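PDB 4RY1: periplasmic solute binding protein from Pectobacterium atrosepticum, which probably binds a sugar in the periplasm and delivers it to an ABC-type transporter, as other bacterial solute-binding proteins of family 1 do. Local coordinates for residues S177-K182 / V202-G207; K136-L141 / F206-K211; D170-G175 / Q375-S380; I185-I188 / S194-Y197. All blocks are in the same frame, centred on the assembly; numbering follows the deposited sequence.

Contacts 1 to 3 join helices of what is probably a single lobe of the solute-binding fold, whereas contact 4 pairs two short strands. Helix 169-183 takes part in contacts 1 and 3, helix 199-214 in contacts 1 and 2, which share Phe206 and Gly207. Contact 4, the hairpin joining these two helices, is nested within the loop that contact 1 closes. Contact 3 spans some 200 residues and brings in helix 371-385 from late in the chain. Centres lie about 9 Å apart for contacts 1 and 2, and about 20 Å for contacts 2 and 4, which do not touch. Contact 3 thus ties a late helix to the helices of residues 169-214.

Contact 1 of 4, residues S177-K182 / V202-G207; sequences SYMAQK and VRELFG
Lys182 NZ donates to Glu204 OE2 at 2.6 Å, a short salt bridge that spans the gap between two helices. The two side chains approach from opposite directions, and the ammonium meets the carboxylate on its syn side, 22° out of plane. The same oxygen takes a second bond from a water, 2.6 Å from Glu204 OE2, which in turn lies 2.7 Å from Tyr178 OH. That ring stands edge-on to the carboxylate oxygen, its plane steeply turned from the carboxylate's. The other oxygen, OE1, is hydrogen-bonded to Tyr183 OH, so both ends of the acid are held.

Beside the salt bridge, Met179 packs along the acid: its chain bends at chi2 and chi3 to lay SD 3.9 Å from Glu204 CD, with CE 3.8 Å from Glu204 OE1. Glutamate suits this place because its extended chain, CG anti to the backbone N (chi1 -179°), spans much of the 11.0 Å between the segment axes. Lysine is long enough to answer it, and flexible methionine packs alongside the glutamate chain.

The two segments cross at 128°. Around them, Met179 touches Tyr197, while Val202 and Phe206 pack against Phe398 and Ala395 of helix 391-409.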
loop_
_atom_site.group_PDB
_atom_site.type_symbol
_atom_site.label_atom_id
_atom_site.label_comp_id
_atom_site.label_asym_id
_atom_site.label_seq_id
_atom_site.Cartn_x
_atom_site.Cartn_y
_atom_site.Cartn_z
ATOM N N SER A 177 -5.729 -4.619 11.679
ATOM C CA SER A 177 -4.599 -4.441 12.588
ATOM C C SER A 177 -5.101 -4.498 14.045
ATOM O O SER A 177 -4.525 -5.193 14.903
ATOM C CB SER A 177 -3.864 -3.117 12.283
ATOM O OG SER A 177 -2.667 -2.967 13.010
ATOM N N TYR A 178 -6.198 -3.795 14.302
ATOM C CA TYR A 178 -6.873 -3.853 15.605
ATOM C C TYR A 178 -7.195 -5.294 16.023
ATOM O O TYR A 178 -6.897 -5.724 17.145
ATOM C CB TYR A 178 -8.167 -3.032 15.573
ATOM C CG TYR A 178 -9.039 -3.164 16.809
ATOM C CD1 TYR A 178 -8.744 -2.451 17.972
ATOM C CD2 TYR A 178 -10.187 -3.968 16.805
ATOM C CE1 TYR A 178 -9.545 -2.554 19.099
ATOM C CE2 TYR A 178 -11.002 -4.060 17.925
ATOM C CZ TYR A 178 -10.671 -3.354 19.070
ATOM O OH TYR A 178 -11.449 -3.442 20.209
ATOM N N MET A 179 -7.814 -6.026 15.113
ATOM C CA MET A 179 -8.234 -7.404 15.391
ATOM C C MET A 179 -7.051 -8.355 15.557
ATOM O O MET A 179 -7.124 -9.328 16.311
ATOM C CB MET A 179 -9.178 -7.916 14.312
ATOM C CG MET A 179 -10.482 -7.133 14.196
ATOM S SD MET A 179 -11.701 -7.319 15.569
ATOM C CE MET A 179 -12.328 -8.966 15.198
ATOM N N ALA A 180 -5.954 -8.064 14.867
ATOM C CA ALA A 180 -4.733 -8.874 15.031
ATOM C C ALA A 180 -4.143 -8.653 16.426
ATOM O O ALA A 180 -3.689 -9.596 17.080
ATOM C CB ALA A 180 -3.708 -8.546 13.971
ATOM N N GLN A 181 -4.145 -7.401 16.865
ATOM C CA GLN A 181 -3.712 -7.050 18.225
ATOM C C GLN A 181 -4.561 -7.718 19.283
ATOM O O GLN A 181 -4.051 -8.223 20.284
ATOM C CB GLN A 181 -3.787 -5.553 18.431
ATOM C CG GLN A 181 -2.765 -4.808 17.605
ATOM C CD GLN A 181 -2.888 -3.316 17.774
ATOM O OE1 GLN A 181 -3.727 -2.831 18.528
ATOM N NE2 GLN A 181 -2.055 -2.576 17.075
ATOM N N LYS A 182 -5.865 -7.706 19.043
ATOM C CA LYS A 182 -6.837 -8.217 20.032
ATOM C C LYS A 182 -6.854 -9.733 20.144
ATOM O O LYS A 182 -6.918 -10.303 21.232
ATOM C CB LYS A 182 -8.256 -7.771 19.676
ATOM C CG LYS A 182 -9.291 -8.239 20.688
ATOM C CD LYS A 182 -10.484 -7.320 20.717
ATOM C CE LYS A 182 -11.285 -7.548 21.988
ATOM N NZ LYS A 182 -12.737 -7.502 21.709
ATOM N N VAL A 202 -16.699 -10.527 12.702
ATOM C CA VAL A 202 -17.083 -9.669 11.561
ATOM C C VAL A 202 -18.003 -8.547 12.066
ATOM O O VAL A 202 -17.865 -7.394 11.679
ATOM C CB VAL A 202 -17.726 -10.452 10.416
ATOM C CG1 VAL A 202 -18.141 -9.515 9.307
ATOM C CG2 VAL A 202 -16.732 -11.487 9.882
ATOM N N ARG A 203 -18.940 -8.872 12.948
ATOM C CA ARG A 203 -19.732 -7.803 13.603
ATOM C C ARG A 203 -18.918 -6.764 14.366
ATOM O O ARG A 203 -19.204 -5.568 14.318
ATOM C CB ARG A 203 -20.735 -8.401 14.559
ATOM C CG ARG A 203 -21.883 -9.003 13.820
ATOM C CD ARG A 203 -22.721 -9.855 14.751
ATOM N NE ARG A 203 -23.787 -10.505 14.005
ATOM C CZ ARG A 203 -24.822 -11.118 14.568
ATOM N NH1 ARG A 203 -24.931 -11.183 15.891
ATOM N NH2 ARG A 203 -25.749 -11.677 13.805
ATOM N N GLU A 204 -17.925 -7.252 15.089
ATOM C CA GLU A 204 -17.006 -6.426 15.845
ATOM C C GLU A 204 -16.215 -5.513 14.903
ATOM O O GLU A 204 -15.957 -4.362 15.234
ATOM C CB GLU A 204 -16.072 -7.312 16.677
ATOM C CG GLU A 204 -15.075 -6.550 17.535
ATOM C CD GLU A 204 -14.310 -7.437 18.496
ATOM O OE1 GLU A 204 -14.403 -8.679 18.365
ATOM O OE2 GLU A 204 -13.566 -6.883 19.332
ATOM N N LEU A 205 -15.866 -6.036 13.726
ATOM C CA LEU A 205 -15.118 -5.278 12.709
ATOM C C LEU A 205 -15.968 -4.119 12.194
ATOM O O LEU A 205 -15.505 -2.968 12.137
ATOM C CB LEU A 205 -14.697 -6.193 11.551
ATOM C CG LEU A 205 -14.046 -5.494 10.353
ATOM C CD1 LEU A 205 -12.677 -4.938 10.706
ATOM C CD2 LEU A 205 -13.985 -6.469 9.189
ATOM N N PHE A 206 -17.207 -4.421 11.820
ATOM C CA PHE A 206 -18.150 -3.357 11.432
ATOM C C PHE A 206 -18.459 -2.409 12.588
ATOM O O PHE A 206 -18.595 -1.197 12.393
ATOM C CB PHE A 206 -19.411 -3.906 10.780
ATOM C CG PHE A 206 -19.210 -4.306 9.354
ATOM C CD1 PHE A 206 -19.310 -3.371 8.325
ATOM C CD2 PHE A 206 -18.833 -5.600 9.037
ATOM C CE1 PHE A 206 -19.095 -3.754 7.003
ATOM C CE2 PHE A 206 -18.599 -5.980 7.727
ATOM C CZ PHE A 206 -18.741 -5.063 6.704
ATOM N N GLY A 207 -18.532 -2.945 13.801
ATOM C CA GLY A 207 -18.712 -2.088 14.984
ATOM C C GLY A 207 -17.576 -1.085 15.182
ATOM O O GLY A 207 -17.786 0.035 15.617
HETATM O O HOH W 1 -13.931 -4.341 19.688
#

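Contact 2 of 4, residues K136-L141 / F206-K211; sequences KTWDEL and FGFYKK
An aromatic cluster between three helices includes this contact, in which Trp138, in the first turn of helix 138-152, meets Phe208 of helix 199-214. Phe208 directs an edge at the face of the six-membered ring of Trp138 in an offset edge-to-face pair, with ring centroids 5.4 Å apart and planes at 75°. The closest approach is Phe208 CZ to Trp138 CZ3, 3.6 Å. Different first torsions bring the rings together: in Phe208 CG is anti to the backbone N (chi1 174°), whereas in Trp138 it lies beside the N, anti to the carbonyl carbon (chi1 -60°). Large flat residues suit the place because the backbones stay far apart, the nearest CA atoms, of Trp138 and Phe208, being 10.2 Å from each other.

The start of the tryptophan's helix is fixed by Thr137, an N-cap whose short hydroxyl reaches back so that OG1 accepts from Glu140 N at 3.2 Å. Glu140 OE1 in turn accepts from Lys136 N, 2.8 Å away.

Tyr178 of helix 169-183 completes the cluster, stacking on Phe208 and meeting Trp138 edge-to-face, while Trp138 NE1 is bonded to Gln181. With its one N-H satisfied there, the indole can be buried at little polar cost, and its contact with Phe208 rests on dispersion and the weak electrostatics of an offset edge-to-face pair.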
loop_
_atom_site.group_PDB
_atom_site.type_symbol
_atom_site.label_atom_id
_atom_site.label_comp_id
_atom_site.label_asym_id
_atom_site.label_seq_id
_atom_site.Cartn_x
_atom_site.Cartn_y
_atom_site.Cartn_z
ATOM N N LYS A 136 -1.797 6.954 21.437
ATOM C CA LYS A 136 -1.011 5.726 21.591
ATOM C C LYS A 136 -1.896 4.450 21.691
ATOM O O LYS A 136 -1.421 3.331 21.425
ATOM C CB LYS A 136 -0.012 5.883 22.768
ATOM C CG LYS A 136 1.158 6.808 22.418
ATOM C CD LYS A 136 2.265 6.832 23.470
ATOM C CE LYS A 136 2.298 8.142 24.238
ATOM N NZ LYS A 136 3.093 8.029 25.491
ATOM N N THR A 137 -3.170 4.623 22.043
ATOM C CA THR A 137 -4.135 3.515 22.166
ATOM C C THR A 137 -5.406 3.797 21.403
ATOM O O THR A 137 -5.674 4.956 21.038
ATOM C CB THR A 137 -4.568 3.308 23.613
ATOM O OG1 THR A 137 -5.244 4.489 24.054
ATOM C CG2 THR A 137 -3.361 3.025 24.470
ATOM N N TRP A 138 -6.173 2.755 21.152
ATOM C CA TRP A 138 -7.401 2.935 20.421
ATOM C C TRP A 138 -8.337 3.869 21.218
ATOM O O TRP A 138 -9.021 4.719 20.645
ATOM C CB TRP A 138 -8.026 1.600 20.072
ATOM C CG TRP A 138 -7.127 0.785 19.229
ATOM C CD1 TRP A 138 -6.313 -0.232 19.640
ATOM C CD2 TRP A 138 -6.897 0.937 17.814
ATOM N NE1 TRP A 138 -5.614 -0.727 18.577
ATOM C CE2 TRP A 138 -5.948 -0.030 17.445
ATOM C CE3 TRP A 138 -7.395 1.800 16.836
ATOM C CZ2 TRP A 138 -5.499 -0.175 16.137
ATOM C CZ3 TRP A 138 -6.950 1.651 15.525
ATOM C CH2 TRP A 138 -6.008 0.683 15.197
ATOM N N ASP A 139 -8.304 3.782 22.548
ATOM C CA ASP A 139 -9.092 4.699 23.389
ATOM C C ASP A 139 -8.832 6.133 23.129
ATOM O O ASP A 139 -9.761 6.933 23.038
ATOM C CB ASP A 139 -8.772 4.498 24.868
ATOM C CG ASP A 139 -9.494 3.381 25.421
ATOM O OD1 ASP A 139 -10.355 2.860 24.671
ATOM O OD2 ASP A 139 -9.206 3.020 26.583
ATOM N N GLU A 140 -7.549 6.471 23.079
ATOM C CA GLU A 140 -7.149 7.845 22.851
ATOM C C GLU A 140 -7.596 8.270 21.466
ATOM O O GLU A 140 -7.960 9.409 21.286
ATOM C CB GLU A 140 -5.645 8.041 23.047
ATOM C CG GLU A 140 -5.227 7.734 24.487
ATOM C CD GLU A 140 -3.728 7.696 24.758
ATOM O OE1 GLU A 140 -2.901 7.831 23.815
ATOM O OE2 GLU A 140 -3.382 7.513 25.951
ATOM N N LEU A 141 -7.558 7.362 20.490
ATOM C CA LEU A 141 -7.996 7.725 19.140
ATOM C C LEU A 141 -9.482 8.105 19.161
ATOM O O LEU A 141 -9.852 9.178 18.689
ATOM C CB LEU A 141 -7.717 6.599 18.138
ATOM C CG LEU A 141 -8.203 6.934 16.715
ATOM C CD1 LEU A 141 -7.446 8.126 16.132
ATOM C CD2 LEU A 141 -8.071 5.721 15.815
ATOM N N PHE A 206 -17.207 -4.421 11.820
ATOM C CA PHE A 206 -18.150 -3.357 11.432
ATOM C C PHE A 206 -18.459 -2.409 12.588
ATOM O O PHE A 206 -18.595 -1.197 12.393
ATOM C CB PHE A 206 -19.411 -3.906 10.780
ATOM C CG PHE A 206 -19.210 -4.306 9.354
ATOM C CD1 PHE A 206 -19.310 -3.371 8.325
ATOM C CD2 PHE A 206 -18.833 -5.600 9.037
ATOM C CE1 PHE A 206 -19.095 -3.754 7.003
ATOM C CE2 PHE A 206 -18.599 -5.980 7.727
ATOM C CZ PHE A 206 -18.741 -5.063 6.704
ATOM N N GLY A 207 -18.532 -2.945 13.801
ATOM C CA GLY A 207 -18.712 -2.088 14.984
ATOM C C GLY A 207 -17.576 -1.085 15.182
ATOM O O GLY A 207 -17.786 0.035 15.617
ATOM N N PHE A 208 -16.360 -1.519 14.864
ATOM C CA PHE A 208 -15.150 -0.688 14.952
ATOM C C PHE A 208 -15.272 0.509 13.979
ATOM O O PHE A 208 -15.013 1.666 14.354
ATOM C CB PHE A 208 -13.944 -1.573 14.652
ATOM C CG PHE A 208 -12.624 -0.841 14.560
ATOM C CD1 PHE A 208 -11.865 -0.591 15.691
ATOM C CD2 PHE A 208 -12.120 -0.441 13.328
ATOM C CE1 PHE A 208 -10.644 0.051 15.605
ATOM C CE2 PHE A 208 -10.896 0.198 13.242
ATOM C CZ PHE A 208 -10.154 0.445 14.370
ATOM N N TYR A 209 -15.698 0.225 12.749
ATOM C CA TYR A 209 -16.013 1.286 11.779
ATOM C C TYR A 209 -17.086 2.271 12.306
ATOM O O TYR A 209 -16.915 3.492 12.284
ATOM C CB TYR A 209 -16.450 0.705 10.428
ATOM C CG TYR A 209 -16.807 1.821 9.479
ATOM C CD1 TYR A 209 -15.817 2.517 8.803
ATOM C CD2 TYR A 209 -18.122 2.221 9.298
ATOM C CE1 TYR A 209 -16.125 3.562 7.955
ATOM C CE2 TYR A 209 -18.439 3.266 8.465
ATOM C CZ TYR A 209 -17.440 3.931 7.778
ATOM O OH TYR A 209 -17.767 4.987 6.958
ATOM N N LYS A 210 -18.178 1.706 12.810
ATOM C CA LYS A 210 -19.306 2.503 13.259
ATOM C C LYS A 210 -18.825 3.402 14.398
ATOM O O LYS A 210 -19.181 4.579 14.477
ATOM C CB LYS A 210 -20.451 1.578 13.673
ATOM C CG LYS A 210 -21.809 2.252 13.809
ATOM C CD LYS A 210 -22.778 1.403 14.621
ATOM C CE LYS A 210 -24.187 1.979 14.622
ATOM N NZ LYS A 210 -24.333 3.250 15.393
ATOM N N LYS A 211 -17.968 2.863 15.257
ATOM C CA LYS A 211 -17.393 3.662 16.341
ATOM C C LYS A 211 -16.518 4.813 15.852
ATOM O O LYS A 211 -16.546 5.891 16.397
ATOM C CB LYS A 211 -16.599 2.802 17.327
ATOM C CG LYS A 211 -16.331 3.558 18.626
ATOM C CD LYS A 211 -15.774 2.652 19.705
ATOM C CE LYS A 211 -15.597 3.407 21.011
ATOM N NZ LYS A 211 -15.005 2.533 22.058
#

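Contact 3 of 4, residues D170-G175 / Q375-S380; sequences DILTLG and QLWTTS
Leu172 rests on one face of the Trp377 indole, and nearly all the close packing between segments 170-175 and 375-380 is here. Leu172 CB sits 3.7 Å from the centroid of the Trp377 five-membered ring and 21° off the normal, a CH-pi contact. Leu172 CD1 extends the cover across the ring junction, 3.7 Å from Trp377 CD2. With CG anti to the backbone N in both residues (chi1 177° in Leu172, 166° in Trp377), each side chain reaches toward the opposite helix, and the two cross obliquely. A branched leucine suits an indole face since CB and one methyl can rest on it together.

The contact joins helix 169-183 to helix 371-385, far apart in sequence, probably within one lobe of the two-lobed solute-binding fold. Trp377 NE1 is bonded to Val168 O, just before the segment, which ties the rotation of the ring to the start of helix 169-183; Leu205 and Phe206 of helix 199-214 also pack on the indole.

Beside this core the fit is looser. Ile171 reaches the indole mainly through its backbone, its C 4.2 Å from Trp377 CZ2. On the far side of helix 371-385 from Leu172, Thr379 is exposed to solvent, while Ser380, buried, turns its hydroxyl (OG) back to Leu376 O at 2.7 Å.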
loop_
_atom_site.group_PDB
_atom_site.type_symbol
_atom_site.label_atom_id
_atom_site.label_comp_id
_atom_site.label_asym_id
_atom_site.label_seq_id
_atom_site.Cartn_x
_atom_site.Cartn_y
_atom_site.Cartn_z
ATOM N N ASP A 170 -8.141 1.182 3.356
ATOM C CA ASP A 170 -7.337 1.689 4.487
ATOM C C ASP A 170 -7.986 1.394 5.838
ATOM O O ASP A 170 -7.325 0.909 6.755
ATOM C CB ASP A 170 -6.976 3.175 4.383
ATOM C CG ASP A 170 -8.166 4.106 4.298
ATOM O OD1 ASP A 170 -9.289 3.694 3.959
ATOM O OD2 ASP A 170 -7.936 5.295 4.534
ATOM N N ILE A 171 -9.279 1.677 5.969
ATOM C CA ILE A 171 -9.941 1.459 7.265
ATOM C C ILE A 171 -10.206 -0.029 7.498
ATOM O O ILE A 171 -10.141 -0.475 8.654
ATOM C CB ILE A 171 -11.204 2.316 7.451
ATOM C CG1 ILE A 171 -10.912 3.795 7.168
ATOM C CG2 ILE A 171 -11.784 2.127 8.859
ATOM C CD1 ILE A 171 -9.828 4.433 8.003
ATOM N N LEU A 172 -10.430 -0.800 6.439
ATOM C CA LEU A 172 -10.484 -2.271 6.577
ATOM C C LEU A 172 -9.182 -2.781 7.178
ATOM O O LEU A 172 -9.168 -3.644 8.049
ATOM C CB LEU A 172 -10.725 -2.947 5.240
ATOM C CG LEU A 172 -10.719 -4.474 5.257
ATOM C CD1 LEU A 172 -11.872 -4.975 6.089
ATOM C CD2 LEU A 172 -10.809 -4.996 3.833
ATOM N N THR A 173 -8.076 -2.232 6.695
ATOM C CA THR A 173 -6.755 -2.672 7.126
ATOM C C THR A 173 -6.487 -2.211 8.549
ATOM O O THR A 173 -5.894 -2.921 9.347
ATOM C CB THR A 173 -5.669 -2.158 6.165
ATOM O OG1 THR A 173 -5.994 -2.598 4.844
ATOM C CG2 THR A 173 -4.323 -2.673 6.562
ATOM N N LEU A 174 -6.933 -1.004 8.872
ATOM C CA LEU A 174 -6.831 -0.490 10.243
ATOM C C LEU A 174 -7.579 -1.423 11.229
ATOM O O LEU A 174 -7.068 -1.780 12.296
ATOM C CB LEU A 174 -7.392 0.926 10.329
ATOM C CG LEU A 174 -7.157 1.688 11.642
ATOM C CD1 LEU A 174 -5.697 2.034 11.850
ATOM C CD2 LEU A 174 -8.006 2.951 11.695
ATOM N N GLY A 175 -8.782 -1.813 10.823
ATOM C CA GLY A 175 -9.611 -2.763 11.576
ATOM C C GLY A 175 -8.896 -4.103 11.703
ATOM O O GLY A 175 -8.859 -4.707 12.774
ATOM N N GLN A 375 -14.536 -3.795 -2.520
ATOM C CA GLN A 375 -15.787 -3.138 -2.946
ATOM C C GLN A 375 -17.008 -3.582 -2.152
ATOM O O GLN A 375 -17.856 -2.757 -1.827
ATOM C CB GLN A 375 -16.017 -3.297 -4.448
ATOM C CG GLN A 375 -15.085 -2.397 -5.244
ATOM C CD GLN A 375 -15.109 -0.941 -4.770
ATOM O OE1 GLN A 375 -16.171 -0.306 -4.755
ATOM N NE2 GLN A 375 -13.945 -0.414 -4.354
ATOM N N LEU A 376 -17.037 -4.851 -1.761
ATOM C CA LEU A 376 -18.110 -5.356 -0.911
ATOM C C LEU A 376 -18.081 -4.670 0.459
ATOM O O LEU A 376 -19.105 -4.245 0.981
ATOM C CB LEU A 376 -18.019 -6.873 -0.760
ATOM C CG LEU A 376 -19.285 -7.495 -0.170
ATOM C CD1 LEU A 376 -20.465 -7.353 -1.117
ATOM C CD2 LEU A 376 -19.085 -8.960 0.170
ATOM N N TRP A 377 -16.891 -4.579 1.040
ATOM C CA TRP A 377 -16.655 -3.808 2.269
ATOM C C TRP A 377 -17.128 -2.362 2.119
ATOM O O TRP A 377 -17.878 -1.836 2.950
ATOM C CB TRP A 377 -15.158 -3.854 2.617
ATOM C CG TRP A 377 -14.666 -2.887 3.640
ATOM C CD1 TRP A 377 -13.903 -1.779 3.403
ATOM C CD2 TRP A 377 -14.839 -2.948 5.069
ATOM N NE1 TRP A 377 -13.615 -1.143 4.574
ATOM C CE2 TRP A 377 -14.166 -1.832 5.616
ATOM C CE3 TRP A 377 -15.501 -3.823 5.935
ATOM C CZ2 TRP A 377 -14.104 -1.590 6.975
ATOM C CZ3 TRP A 377 -15.456 -3.571 7.295
ATOM C CH2 TRP A 377 -14.779 -2.459 7.806
ATOM N N THR A 378 -16.689 -1.734 1.038
ATOM C CA THR A 378 -16.974 -0.314 0.779
ATOM C C THR A 378 -18.476 -0.049 0.665
ATOM O O THR A 378 -19.020 0.851 1.326
ATOM C CB THR A 378 -16.220 0.148 -0.481
ATOM O OG1 THR A 378 -14.801 0.007 -0.250
ATOM C CG2 THR A 378 -16.550 1.588 -0.842
ATOM N N THR A 379 -19.141 -0.879 -0.130
ATOM C CA THR A 379 -20.597 -0.783 -0.289
ATOM C C THR A 379 -21.336 -1.106 1.026
ATOM O O THR A 379 -22.378 -0.503 1.333
ATOM C CB THR A 379 -21.095 -1.605 -1.488
ATOM O OG1 THR A 379 -20.751 -2.979 -1.325
ATOM C CG2 THR A 379 -20.487 -1.078 -2.772
ATOM N N SER A 380 -20.787 -2.021 1.813
ATOM C CA SER A 380 -21.374 -2.329 3.127
ATOM C C SER A 380 -21.303 -1.121 4.046
ATOM O O SER A 380 -22.264 -0.819 4.750
ATOM C CB SER A 380 -20.666 -3.501 3.797
ATOM O OG SER A 380 -20.834 -4.685 3.042
#

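Contact 4 of 4, residues I185-I188 / S194-Y197; sequences IDMI and SIAY
Tyr197 lays one face of its ring against the backbone of Met187, whose CA stands 3.9 Å from the ring centroid and 24° off its normal, a CH-pi contact. The Met187 chain then runs obliquely along the phenol: with CG anti to the backbone N (chi1 -176°), Met187 CG lies 3.9 Å from Tyr197 CE2 and the chain continues to CE near the hydroxyl. Ile185 comes instead at the edge, its CD1 in the ring plane and 3.9 Å from Tyr197 CD1. Tyrosine suits the spot because its apolar ring packs while its hydroxyl donates at 2.6 Å from OH to a water, which donates in turn to Ile185 O.

Farther along, Ile188 and Ile195 form an antiparallel non-hydrogen-bonded pair, their side chains diverging from CB, with only their CD1 methyls 4.2 Å apart. Next to it Ala196 N donates to Met187 O (2.8 Å, 167°); the small alanine fits closely against Asp186 O. Asp186 makes an Asx turn, OD2 accepting from Ile188 N, while its OD1 pairs with Arg176.

This small hairpin connects helix 169-183 to helix 199-214. Met187 rests on Leu172 and Arg176 of the former, Tyr197 on Val202 of the latter, and Ile195 packs against Leu399, Ala402 and Leu406 of helix 391-409.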
loop_
_atom_site.group_PDB
_atom_site.type_symbol
_atom_site.label_atom_id
_atom_site.label_comp_id
_atom_site.label_asym_id
_atom_site.label_seq_id
_atom_site.Cartn_x
_atom_site.Cartn_y
_atom_site.Cartn_z
ATOM N N ILE A 185 -5.096 -13.177 15.261
ATOM C CA ILE A 185 -5.463 -13.871 14.028
ATOM C C ILE A 185 -5.628 -12.859 12.891
ATOM O O ILE A 185 -5.838 -11.662 13.140
ATOM C CB ILE A 185 -6.733 -14.744 14.159
ATOM C CG1 ILE A 185 -8.000 -13.912 14.370
ATOM C CG2 ILE A 185 -6.560 -15.720 15.314
ATOM C CD1 ILE A 185 -9.262 -14.655 13.971
ATOM N N ASP A 186 -5.531 -13.364 11.659
ATOM C CA ASP A 186 -5.742 -12.579 10.441
ATOM C C ASP A 186 -7.204 -12.681 10.017
ATOM O O ASP A 186 -7.961 -13.515 10.497
ATOM C CB ASP A 186 -4.830 -13.062 9.297
ATOM C CG ASP A 186 -4.909 -12.161 8.056
ATOM O OD1 ASP A 186 -4.919 -10.926 8.230
ATOM O OD2 ASP A 186 -5.059 -12.691 6.932
ATOM N N MET A 187 -7.589 -11.768 9.132
ATOM C CA MET A 187 -8.902 -11.725 8.496
ATOM C C MET A 187 -9.191 -12.888 7.529
ATOM O O MET A 187 -10.348 -13.262 7.349
ATOM C CB MET A 187 -8.991 -10.364 7.759
ATOM C CG MET A 187 -10.293 -9.995 7.076
ATOM S SD MET A 187 -10.130 -8.389 6.217
ATOM C CE MET A 187 -10.024 -7.361 7.672
ATOM N N ILE A 188 -8.141 -13.443 6.903
ATOM C CA ILE A 188 -8.296 -14.466 5.834
ATOM C C ILE A 188 -7.760 -15.829 6.302
ATOM O O ILE A 188 -6.679 -15.903 6.882
ATOM C CB ILE A 188 -7.533 -14.086 4.537
ATOM C CG1 ILE A 188 -7.836 -12.644 4.104
ATOM C CG2 ILE A 188 -7.789 -15.100 3.420
ATOM C CD1 ILE A 188 -9.270 -12.426 3.681
ATOM N N SER A 194 -11.741 -18.748 2.932
ATOM C CA SER A 194 -12.789 -18.090 3.701
ATOM C C SER A 194 -12.271 -16.990 4.601
ATOM O O SER A 194 -11.068 -16.872 4.863
ATOM C CB SER A 194 -13.546 -19.117 4.574
ATOM O OG SER A 194 -14.191 -20.108 3.789
ATOM N N ILE A 195 -13.215 -16.179 5.056
ATOM C CA ILE A 195 -12.960 -15.237 6.129
ATOM C C ILE A 195 -12.652 -16.054 7.408
ATOM O O ILE A 195 -13.342 -17.024 7.731
ATOM C CB ILE A 195 -14.168 -14.285 6.330
ATOM C CG1 ILE A 195 -14.351 -13.344 5.130
ATOM C CG2 ILE A 195 -14.037 -13.486 7.621
ATOM C CD1 ILE A 195 -13.249 -12.315 4.949
ATOM N N ALA A 196 -11.582 -15.674 8.094
ATOM C CA ALA A 196 -11.140 -16.339 9.328
ATOM C C ALA A 196 -11.910 -15.872 10.573
ATOM O O ALA A 196 -12.016 -16.595 11.576
ATOM C CB ALA A 196 -9.652 -16.130 9.540
ATOM N N TYR A 197 -12.403 -14.642 10.521
ATOM C CA TYR A 197 -13.234 -14.101 11.606
ATOM C C TYR A 197 -14.538 -14.892 11.713
ATOM O O TYR A 197 -15.148 -15.260 10.714
ATOM C CB TYR A 197 -13.557 -12.610 11.397
ATOM C CG TYR A 197 -12.390 -11.645 11.355
ATOM C CD1 TYR A 197 -11.138 -11.967 11.845
ATOM C CD2 TYR A 197 -12.565 -10.378 10.829
ATOM C CE1 TYR A 197 -10.080 -11.063 11.788
ATOM C CE2 TYR A 197 -11.523 -9.474 10.765
ATOM C CZ TYR A 197 -10.283 -9.812 11.244
ATOM O OH TYR A 197 -9.274 -8.891 11.155
HETATM O O HOH W 2 -6.790 -9.458 11.811
#